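Local atomic coordinates of putative acetamidase/formamidase (Yersinia enterocolitica subsp. palearctica serotype O:3, PDB entry 5UBU), a protein that probably hydrolyses carbon-nitrogen bonds, other than peptide bonds, in linear amides. Residues 180-183 with 187-190. Residues are numbered along the deposited sequence; the frame is centred on the assembly and turned at random.
Sequences DSIN and PDNH
The carboxylate of D188, whose OD2 lies 4.1 Å from I182 CD1, is held through both oxygens: OD2 forms a salt bridge to K318, and OD1 takes the backbone N-H of N189 on its anti lone pair. That second bond measures 2.7 Å from N189 N to D188 OD1 but is bent, at 141°. Fixed in this way, D188 flanks the main meeting of the two segments, I182 against H190. The isoleucine and histidine side chains approach from opposite directions, and CD1 of I182 sits over one face of the imidazole, displaced toward its rim, 27° off the ring normal. I182 CD1 lies 3.9 Å from the centroid of the H190 ring, a CH-pi contact. Its nearest ring atom is H190 CE1, 3.6 Å from I182 CD1. I182 reaches the ring through an extended chain, chi2 172°. D188 CB meets the same imidazole at its edge, in the ring plane. This is plain packing that sets strand 182-183, paired antiparallel with 39-40, against 187-190, with the H190 side chain about 12 Å from a bound sodium ion. D180 and S181 pack on S181 of a second subunit, and N183 on its D180, whereas 187-190 leads into the sheet of 191-193 and 169-175, where H190 has a backbone hydrogen bond with V175. The turn between the segments is fastened by N183 OD1, which bonds to L185 N and T186 OG1. The two segments meet through an aliphatic carbon on an imidazole face, and the charge of D188, beside the isoleucine methyl, is probably balanced at least in part by the salt bridge to K318.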
loop_
_atom_site.group_PDB
_atom_site.type_symbol
_atom_site.label_atom_id
_atom_site.label_comp_id
_atom_site.label_asym_id
_atom_site.label_seq_id
_atom_site.Cartn_x
_atom_site.Cartn_y
_atom_site.Cartn_z
ATOM N N ASP B 180 3.154 26.108 -0.577
ATOM C CA ASP B 180 3.055 25.252 0.608
ATOM C C ASP B 180 4.266 25.375 1.506
ATOM O O ASP B 180 5.309 25.869 1.095
ATOM C CB ASP B 180 2.907 23.771 0.208
ATOM C CG ASP B 180 1.568 23.450 -0.425
ATOM O OD1 ASP B 180 0.695 24.353 -0.506
ATOM O OD2 ASP B 180 1.396 22.280 -0.839
ATOM N N SER B 181 4.097 24.923 2.747
ATOM C CA SER B 181 5.178 24.889 3.725
ATOM C C SER B 181 5.053 23.495 4.338
ATOM O O SER B 181 4.132 23.228 5.119
ATOM C CB SER B 181 5.059 26.007 4.757
ATOM O OG SER B 181 6.256 26.111 5.512
ATOM N N ILE B 182 5.967 22.611 3.938
ATOM C CA ILE B 182 5.977 21.200 4.346
ATOM C C ILE B 182 6.875 20.983 5.557
ATOM O O ILE B 182 7.972 21.534 5.606
ATOM C CB ILE B 182 6.470 20.335 3.158
ATOM C CG1 ILE B 182 5.551 20.566 1.943
ATOM C CG2 ILE B 182 6.497 18.858 3.524
ATOM C CD1 ILE B 182 6.014 19.926 0.643
ATOM N N ASN B 183 6.444 20.169 6.523
ATOM C CA ASN B 183 7.280 19.964 7.716
ATOM C C ASN B 183 8.636 19.332 7.385
ATOM O O ASN B 183 8.813 18.697 6.341
ATOM C CB ASN B 183 6.545 19.239 8.870
ATOM C CG ASN B 183 6.171 17.806 8.554
ATOM O OD1 ASN B 183 6.963 17.040 8.015
ATOM N ND2 ASN B 183 4.982 17.414 8.980
ATOM N N PRO B 187 9.523 14.110 3.114
ATOM C CA PRO B 187 10.156 14.271 1.809
ATOM C C PRO B 187 9.047 14.354 0.764
ATOM O O PRO B 187 7.975 13.765 0.955
ATOM C CB PRO B 187 10.921 12.976 1.622
ATOM C CG PRO B 187 10.121 11.967 2.363
ATOM C CD PRO B 187 9.472 12.689 3.513
ATOM N N ASP B 188 9.289 15.070 -0.331
ATOM C CA ASP B 188 8.264 15.208 -1.368
ATOM C C ASP B 188 8.968 15.608 -2.678
ATOM O O ASP B 188 10.148 15.298 -2.859
ATOM C CB ASP B 188 7.223 16.241 -0.887
ATOM C CG ASP B 188 5.856 16.045 -1.499
ATOM O OD1 ASP B 188 5.749 15.776 -2.727
ATOM O OD2 ASP B 188 4.881 16.196 -0.727
ATOM N N ASN B 189 8.264 16.280 -3.587
ATOM C CA ASN B 189 8.878 16.691 -4.868
ATOM C C ASN B 189 9.839 17.885 -4.771
ATOM O O ASN B 189 10.392 18.327 -5.782
ATOM C CB ASN B 189 7.800 16.937 -5.946
ATOM C CG ASN B 189 6.816 18.042 -5.587
ATOM O OD1 ASN B 189 7.117 18.966 -4.839
ATOM N ND2 ASN B 189 5.639 17.958 -6.161
ATOM N N HIS B 190 10.012 18.390 -3.556
ATOM C CA HIS B 190 10.895 19.520 -3.281
ATOM C C HIS B 190 12.181 19.061 -2.591
ATOM O O HIS B 190 13.056 19.879 -2.295
ATOM C CB HIS B 190 10.175 20.497 -2.354
ATOM C CG HIS B 190 10.044 20.005 -0.945
ATOM N ND1 HIS B 190 9.341 18.868 -0.615
ATOM C CD2 HIS B 190 10.499 20.513 0.225
ATOM C CE1 HIS B 190 9.391 18.676 0.689
ATOM N NE2 HIS B 190 10.085 19.663 1.226
#